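PDB 6BA9: iron aquisition yersiniabactin synthesis enzyme, YbtT from Escherichia coli, which acts as a low-specificity type II thioesterase that maintains production of the metallophore yersiniabactin, probably by hydrolysing thioesters on its NRPS/PKS assembly line. Local coordinates for residues E153-E156 and L157-F161; D168-A171 and T172-H176; Q205-A208 and W209-W212. The protein carries 1 engineered substitution. All coordinates share one frame; numbering follows the deposited sequence.

Contact 1: E153-E156 and L157-F161; sequences ENQE and LMSLF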
loop_
_atom_site.group_PDB
_atom_site.type_symbol
_atom_site.label_atom_id
_atom_site.label_comp_id
_atom_site.label_asym_id
_atom_site.label_seq_id
_atom_site.Cartn_x
_atom_site.Cartn_y
_atom_site.Cartn_z
ATOM N N GLU A 153 22.314 1.587 -17.290
ATOM C CA GLU A 153 23.647 1.289 -17.791
ATOM C C GLU A 153 24.037 -0.157 -17.593
ATOM O O GLU A 153 25.151 -0.541 -17.957
ATOM C CB GLU A 153 24.684 2.183 -17.092
ATOM C CG GLU A 153 24.700 3.619 -17.588
ATOM C CD GLU A 153 24.905 3.699 -19.077
ATOM O OE1 GLU A 153 25.902 3.124 -19.564
ATOM O OE2 GLU A 153 24.057 4.296 -19.758
ATOM N N ASN A 154 23.156 -0.969 -17.021
ATOM C CA ASN A 154 23.500 -2.335 -16.660
ATOM C C ASN A 154 22.361 -3.230 -17.130
ATOM O O ASN A 154 21.304 -3.287 -16.492
ATOM C CB ASN A 154 23.712 -2.419 -15.162
ATOM C CG ASN A 154 24.235 -3.754 -14.732
ATOM O OD1 ASN A 154 23.876 -4.791 -15.301
ATOM N ND2 ASN A 154 25.096 -3.745 -13.720
ATOM N N GLN A 155 22.576 -3.919 -18.251
ATOM C CA GLN A 155 21.525 -4.763 -18.796
ATOM C C GLN A 155 21.185 -5.906 -17.854
ATOM O O GLN A 155 20.073 -6.431 -17.920
ATOM C CB GLN A 155 21.904 -5.269 -20.193
ATOM C CG GLN A 155 20.843 -6.170 -20.865
ATOM C CD GLN A 155 19.445 -5.542 -20.971
ATOM O OE1 GLN A 155 18.480 -6.039 -20.373
ATOM N NE2 GLN A 155 19.326 -4.474 -21.764
ATOM N N GLU A 156 22.099 -6.291 -16.963
ATOM C CA GLU A 156 21.769 -7.334 -15.996
ATOM C C GLU A 156 20.837 -6.818 -14.911
ATOM O O GLU A 156 19.933 -7.542 -14.472
ATOM C CB GLU A 156 23.043 -7.908 -15.382
ATOM C CG GLU A 156 23.832 -8.745 -16.347
ATOM C CD GLU A 156 24.703 -9.753 -15.638
ATOM O OE1 GLU A 156 25.006 -9.553 -14.439
ATOM O OE2 GLU A 156 25.078 -10.753 -16.282
ATOM N N LEU A 157 21.034 -5.581 -14.449
ATOM C CA LEU A 157 20.069 -4.997 -13.527
ATOM C C LEU A 157 18.719 -4.837 -14.206
ATOM O O LEU A 157 17.670 -5.021 -13.571
ATOM C CB LEU A 157 20.556 -3.645 -13.007
ATOM C CG LEU A 157 21.787 -3.622 -12.113
ATOM C CD1 LEU A 157 22.062 -2.205 -11.638
ATOM C CD2 LEU A 157 21.600 -4.555 -10.914
ATOM N N MET A 158 18.717 -4.488 -15.498
ATOM C CA MET A 158 17.451 -4.331 -16.202
ATOM C C MET A 158 16.741 -5.663 -16.330
ATOM O O MET A 158 15.533 -5.755 -16.091
ATOM C CB MET A 158 17.674 -3.691 -17.567
ATOM C CG MET A 158 18.014 -2.227 -17.439
ATOM S SD MET A 158 18.002 -1.368 -19.023
ATOM C CE MET A 158 19.538 -1.872 -19.705
ATOM N N SER A 159 17.488 -6.715 -16.669
ATOM C CA SER A 159 16.900 -8.040 -16.820
ATOM C C SER A 159 16.359 -8.587 -15.505
ATOM O O SER A 159 15.410 -9.376 -15.524
ATOM C CB SER A 159 17.922 -8.996 -17.430
ATOM O OG SER A 159 18.140 -8.667 -18.793
ATOM N N LEU A 160 16.918 -8.168 -14.365
ATOM C CA LEU A 160 16.390 -8.553 -13.054
ATOM C C LEU A 160 15.213 -7.682 -12.632
ATOM O O LEU A 160 14.148 -8.193 -12.253
ATOM C CB LEU A 160 17.500 -8.455 -12.001
ATOM C CG LEU A 160 17.238 -8.988 -10.584
ATOM C CD1 LEU A 160 16.434 -8.056 -9.721
ATOM C CD2 LEU A 160 16.548 -10.341 -10.627
ATOM N N PHE A 161 15.391 -6.358 -12.655
ATOM C CA PHE A 161 14.393 -5.472 -12.071
ATOM C C PHE A 161 13.188 -5.276 -12.971
ATOM O O PHE A 161 12.068 -5.159 -12.466
ATOM C CB PHE A 161 15.030 -4.133 -11.683
ATOM C CG PHE A 161 15.751 -4.200 -10.373
ATOM C CD1 PHE A 161 15.058 -4.078 -9.176
ATOM C CD2 PHE A 161 17.115 -4.447 -10.332
ATOM C CE1 PHE A 161 15.716 -4.170 -7.965
ATOM C CE2 PHE A 161 17.780 -4.537 -9.124
ATOM C CZ PHE A 161 17.080 -4.400 -7.937
#

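Contact 2: D168-A171 and T172-H176; sequences DFYA and TESYH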
loop_
_atom_site.group_PDB
_atom_site.type_symbol
_atom_site.label_atom_id
_atom_site.label_comp_id
_atom_site.label_asym_id
_atom_site.label_seq_id
_atom_site.Cartn_x
_atom_site.Cartn_y
_atom_site.Cartn_z
ATOM N N ASP A 168 4.507 -5.507 -11.287
ATOM C CA ASP A 168 3.836 -4.661 -10.307
ATOM C C ASP A 168 3.037 -3.559 -11.010
ATOM O O ASP A 168 1.873 -3.300 -10.677
ATOM C CB ASP A 168 4.842 -3.984 -9.363
ATOM C CG ASP A 168 5.534 -4.930 -8.384
ATOM O OD1 ASP A 168 5.285 -6.148 -8.353
ATOM O OD2 ASP A 168 6.394 -4.398 -7.635
ATOM N N PHE A 169 3.671 -2.863 -11.966
ATOM C CA PHE A 169 2.995 -1.760 -12.641
ATOM C C PHE A 169 1.843 -2.248 -13.519
ATOM O O PHE A 169 0.809 -1.568 -13.620
ATOM C CB PHE A 169 4.004 -0.882 -13.381
ATOM C CG PHE A 169 4.634 0.160 -12.501
ATOM C CD1 PHE A 169 4.024 1.383 -12.349
ATOM C CD2 PHE A 169 5.816 -0.081 -11.837
ATOM C CE1 PHE A 169 4.591 2.343 -11.529
ATOM C CE2 PHE A 169 6.369 0.901 -11.015
ATOM C CZ PHE A 169 5.756 2.082 -10.888
ATOM N N TYR A 170 1.985 -3.419 -14.132
ATOM C CA TYR A 170 0.854 -3.986 -14.864
ATOM C C TYR A 170 -0.312 -4.272 -13.919
ATOM O O TYR A 170 -1.464 -3.929 -14.216
ATOM C CB TYR A 170 1.247 -5.238 -15.656
ATOM C CG TYR A 170 0.032 -5.805 -16.380
ATOM C CD1 TYR A 170 -0.810 -6.732 -15.766
ATOM C CD2 TYR A 170 -0.310 -5.352 -17.637
ATOM C CE1 TYR A 170 -1.934 -7.189 -16.394
ATOM C CE2 TYR A 170 -1.433 -5.826 -18.284
ATOM C CZ TYR A 170 -2.240 -6.724 -17.660
ATOM O OH TYR A 170 -3.376 -7.199 -18.289
ATOM N N ALA A 171 -0.028 -4.850 -12.754
ATOM C CA ALA A 171 -1.096 -5.114 -11.790
ATOM C C ALA A 171 -1.807 -3.831 -11.411
ATOM O O ALA A 171 -3.039 -3.770 -11.372
ATOM C CB ALA A 171 -0.517 -5.773 -10.543
ATOM N N THR A 172 -1.039 -2.801 -11.058
ATOM C CA THR A 172 -1.658 -1.612 -10.510
ATOM C C THR A 172 -2.387 -0.804 -11.579
ATOM O O THR A 172 -3.386 -0.154 -11.266
ATOM C CB THR A 172 -0.612 -0.778 -9.741
ATOM O OG1 THR A 172 -1.275 0.203 -8.938
ATOM C CG2 THR A 172 0.324 -0.036 -10.654
ATOM N N GLU A 173 -1.904 -0.827 -12.835
ATOM C CA GLU A 173 -2.558 -0.057 -13.895
ATOM C C GLU A 173 -3.776 -0.775 -14.476
ATOM O O GLU A 173 -4.741 -0.117 -14.910
ATOM C CB GLU A 173 -1.524 0.289 -14.978
ATOM C CG GLU A 173 -0.490 1.265 -14.459
ATOM C CD GLU A 173 0.599 1.599 -15.437
ATOM O OE1 GLU A 173 0.620 1.053 -16.568
ATOM O OE2 GLU A 173 1.473 2.393 -15.048
ATOM N N SER A 174 -3.773 -2.102 -14.479
ATOM C CA SER A 174 -4.898 -2.854 -15.022
ATOM C C SER A 174 -6.046 -2.957 -14.035
ATOM O O SER A 174 -7.138 -3.396 -14.421
ATOM C CB SER A 174 -4.452 -4.245 -15.473
ATOM O OG SER A 174 -4.043 -5.046 -14.384
ATOM N N TYR A 175 -5.825 -2.550 -12.788
ATOM C CA TYR A 175 -6.843 -2.555 -11.742
ATOM C C TYR A 175 -7.762 -1.358 -11.935
ATOM O O TYR A 175 -7.328 -0.204 -11.823
ATOM C CB TYR A 175 -6.154 -2.502 -10.378
ATOM C CG TYR A 175 -7.097 -2.389 -9.205
ATOM C CD1 TYR A 175 -7.324 -1.170 -8.588
ATOM C CD2 TYR A 175 -7.782 -3.489 -8.724
ATOM C CE1 TYR A 175 -8.173 -1.060 -7.519
ATOM C CE2 TYR A 175 -8.631 -3.384 -7.647
ATOM C CZ TYR A 175 -8.828 -2.158 -7.054
ATOM O OH TYR A 175 -9.668 -1.992 -5.971
ATOM N N HIS A 176 -9.026 -1.635 -12.236
ATOM C CA HIS A 176 -9.967 -0.577 -12.553
ATOM C C HIS A 176 -11.357 -1.178 -12.612
ATOM O O HIS A 176 -11.537 -2.282 -13.141
ATOM C CB HIS A 176 -9.635 0.055 -13.908
ATOM C CG HIS A 176 -10.590 1.129 -14.313
ATOM N ND1 HIS A 176 -11.599 0.918 -15.233
ATOM C CD2 HIS A 176 -10.709 2.413 -13.907
ATOM C CE1 HIS A 176 -12.283 2.037 -15.386
ATOM N NE2 HIS A 176 -11.767 2.959 -14.594
#

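Contact 3: Q205-A208 and W209-W212; sequences QVDA and WRQW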
loop_
_atom_site.group_PDB
_atom_site.type_symbol
_atom_site.label_atom_id
_atom_site.label_comp_id
_atom_site.label_asym_id
_atom_site.label_seq_id
_atom_site.Cartn_x
_atom_site.Cartn_y
_atom_site.Cartn_z
ATOM N N GLN A 205 -7.740 12.987 -6.927
ATOM C CA GLN A 205 -7.673 11.554 -7.215
ATOM C C GLN A 205 -7.888 10.715 -5.949
ATOM O O GLN A 205 -8.518 9.648 -5.998
ATOM C CB GLN A 205 -6.327 11.225 -7.875
ATOM C CG GLN A 205 -6.142 11.746 -9.319
ATOM C CD GLN A 205 -6.797 10.883 -10.387
ATOM O OE1 GLN A 205 -7.977 11.049 -10.671
ATOM N NE2 GLN A 205 -6.021 9.982 -11.017
ATOM N N VAL A 206 -7.369 11.176 -4.809
ATOM C CA VAL A 206 -7.536 10.459 -3.550
ATOM C C VAL A 206 -8.933 10.662 -2.981
ATOM O O VAL A 206 -9.562 9.715 -2.489
ATOM C CB VAL A 206 -6.432 10.863 -2.553
ATOM C CG1 VAL A 206 -6.610 10.141 -1.249
ATOM C CG2 VAL A 206 -5.046 10.583 -3.125
ATOM N N ASP A 207 -9.460 11.890 -3.075
ATOM C CA ASP A 207 -10.780 12.195 -2.539
ATOM C C ASP A 207 -11.862 11.316 -3.154
ATOM O O ASP A 207 -12.878 11.030 -2.502
ATOM C CB ASP A 207 -11.094 13.671 -2.813
ATOM C CG ASP A 207 -12.390 14.114 -2.177
ATOM O OD1 ASP A 207 -12.509 14.056 -0.945
ATOM O OD2 ASP A 207 -13.289 14.523 -2.947
ATOM N N ALA A 208 -11.682 10.909 -4.413
ATOM C CA ALA A 208 -12.641 10.058 -5.105
ATOM C C ALA A 208 -12.837 8.704 -4.439
ATOM O O ALA A 208 -13.812 7.993 -4.752
ATOM C CB ALA A 208 -12.196 9.896 -6.547
ATOM N N TRP A 209 -11.962 8.329 -3.511
ATOM C CA TRP A 209 -12.197 7.100 -2.762
ATOM C C TRP A 209 -13.469 7.155 -1.927
ATOM O O TRP A 209 -13.975 6.106 -1.510
ATOM C CB TRP A 209 -11.018 6.803 -1.850
ATOM C CG TRP A 209 -9.853 6.069 -2.497
ATOM C CD1 TRP A 209 -8.725 6.621 -3.011
ATOM C CD2 TRP A 209 -9.709 4.657 -2.645
ATOM N NE1 TRP A 209 -7.886 5.644 -3.487
ATOM C CE2 TRP A 209 -8.469 4.423 -3.267
ATOM C CE3 TRP A 209 -10.516 3.572 -2.321
ATOM C CZ2 TRP A 209 -8.015 3.139 -3.570
ATOM C CZ3 TRP A 209 -10.062 2.300 -2.621
ATOM C CH2 TRP A 209 -8.823 2.101 -3.235
ATOM N N ARG A 210 -14.000 8.348 -1.666
ATOM C CA ARG A 210 -15.222 8.434 -0.883
ATOM C C ARG A 210 -16.391 7.758 -1.582
ATOM O O ARG A 210 -17.383 7.447 -0.917
ATOM C CB ARG A 210 -15.537 9.893 -0.535
ATOM C CG ARG A 210 -14.512 10.530 0.412
ATOM C CD ARG A 210 -14.890 11.954 0.856
ATOM N NE ARG A 210 -14.947 12.850 -0.290
ATOM C CZ ARG A 210 -16.057 13.228 -0.920
ATOM N NH1 ARG A 210 -17.235 12.813 -0.487
ATOM N NH2 ARG A 210 -15.960 14.017 -1.980
ATOM N N GLN A 211 -16.286 7.479 -2.878
ATOM C CA GLN A 211 -17.326 6.735 -3.579
ATOM C C GLN A 211 -17.412 5.293 -3.101
ATOM O O GLN A 211 -18.452 4.643 -3.284
ATOM C CB GLN A 211 -17.061 6.726 -5.086
ATOM C CG GLN A 211 -17.052 8.094 -5.774
ATOM C CD GLN A 211 -18.435 8.634 -5.973
ATOM O OE1 GLN A 211 -19.401 7.876 -6.014
ATOM N NE2 GLN A 211 -18.541 9.943 -6.102
ATOM N N TRP A 212 -16.347 4.785 -2.477
ATOM C CA TRP A 212 -16.190 3.364 -2.169
ATOM C C TRP A 212 -16.263 3.050 -0.679
ATOM O O TRP A 212 -16.198 1.871 -0.298
ATOM C CB TRP A 212 -14.823 2.904 -2.711
ATOM C CG TRP A 212 -14.703 2.977 -4.178
ATOM C CD1 TRP A 212 -14.367 4.065 -4.928
ATOM C CD2 TRP A 212 -14.940 1.914 -5.104
ATOM N NE1 TRP A 212 -14.368 3.737 -6.264
ATOM C CE2 TRP A 212 -14.729 2.424 -6.395
ATOM C CE3 TRP A 212 -15.318 0.575 -4.961
ATOM C CZ2 TRP A 212 -14.862 1.642 -7.530
ATOM C CZ3 TRP A 212 -15.450 -0.190 -6.088
ATOM C CH2 TRP A 212 -15.225 0.339 -7.358
#

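Contact 1: E153-E156 and L157-F161
N154 and L157 meet where helix 155-174 begins, and polar capping comes first. The amide oxygen OD1 of N154 lies 3.1 Å from L157 N, with an N-H...O angle of 155°; the donor stands well above the amide plane, 65° out of it. E156 N gives the same OD1 a second, weak bond. A chi1 of -173° swings the N154 amide beside its own carbonyl and over these first-turn N-H groups. This is an N-cap: the side chain replaces acceptors that a preceding turn would have supplied. The backbone continues the pattern with M158 N to N154 O at 3.0 Å, S159 N to Q155 O and L160 N to E156 O, the i to i+4 bonds of an alpha helix.

A second polar group joins Q155 and S159. The hydroxyl OG of S159 lies 3.1 Å from both Q155 O and Q155 OE1, so its single proton can serve either oxygen.

Close van der Waals contacts flank the cap. L157 CG, the branch point, sits 3.6 Å from the amide carbon CG of N154, the two side chains crossing at about a right angle. M158 and Q155 cross likewise: the methyl CE of M158, brought round by the bend at chi3, comes 3.3 Å from the amide nitrogen NE2 of Q155. The side chains of L157 and M158 also touch L151 in the preceding loop.

Contact 2: D168-A171 and T172-H176
T172 packs against the carbonyls one turn back on helix 155-174. Its methyl CG2 lies 3.4 Å from F169 O and 3.6 Å from D168 O. Because chi1 of T172 (-166°) places OG1 beside the carbonyl carbon, the methyl takes the position between N and C, facing the preceding turn, and OG1 is left to hydrogen-bond with Q94 of helix 91-105. T172 N closes the turn on D168 O.

The F169 ring meets E173 at its edge. The carboxylate oxygen OE2 of E173 approaches near the ring plane, 3.8 Å from F169 CD1, with ring and carboxylate planes 74° apart. That carboxylate is held from outside, by L129 N at OE2 and S130 OG at OE1. E173 N donates to F169 O at 2.9 Å.

The stretch is the C-terminal end of a long helix in the alpha/beta-hydrolase fold, where the chain passes into the loop at Y175. A171 marks the change: the bond its carbonyl receives from Y175 N is weak, bent to 123°, while its side chain touches I63 of helix 63-77.

One turn round, S174 grips Y170 O twice. S174 N and S174 OG arrive from opposite faces of the carbonyl plane, and S174 OG lies 2.8 Å from Y170 O. S174 CB also makes a CH-pi contact over one face of the Y170 ring, 4.2 Å from its centroid.

Contact 3: Q205-A208 and W209-W212
D207 has chi1 near 180° (-175°), which sends its carboxylate along the chain toward R210, whose own chain bends at chi3 (-62°) and turns the guanidinium back to meet it. The result is a side-on, two-nitrogen salt bridge. R210 NE lies 2.8 Å from D207 OD1, and R210 NH2 lies 2.9 Å from D207 OD2. Both oxygens fall close to the guanidinium plane, although that plane is turned 40° from the carboxylate: OD2 is met on its syn side, OD1 from above.

The spacing of three residues matches the backbone, where helix 203-207 tightens into a 3-10 segment. W209 N to V206 O, R210 N to D207 O at 3.0 Å, and Q211 N to A208 O at 3.1 Å are all i to i+3 bonds. V206 O also lies at the edge of the W209 indole, 3.2 Å from CD1. The W209 ring meets F97 edge-to-face, and its NE1 donates to C118 O.

D207 is buried and R210 exposed, so the paired bonds would offset much of the cost of burying the carboxylate and probably favour its ionised form, while also fixing the rotation of the guanidinium.

Contacts 1 and 2 share helix 155-174, their centres 22 Å apart: contact 1 starts the helix at the protein surface, and contact 2 finishes it closer to the middle of the chain. Contact 3 belongs to a different element, the short helix 203-207 and its continuation toward strand 216-222, on the other side of the chain's centre from contact 1. Contacts 2 and 3 are both partly buried and come within about 5 Å at their nearest atoms; the ring of H124 stacks with H176 and its backbone O accepts from Q205 NE2. Chemistry follows place: neutral amide capping at the surface, carboxylates satisfied by other parts of the fold in contact 2, and a salt bridge between a buried aspartate and an exposed arginine in contact 3.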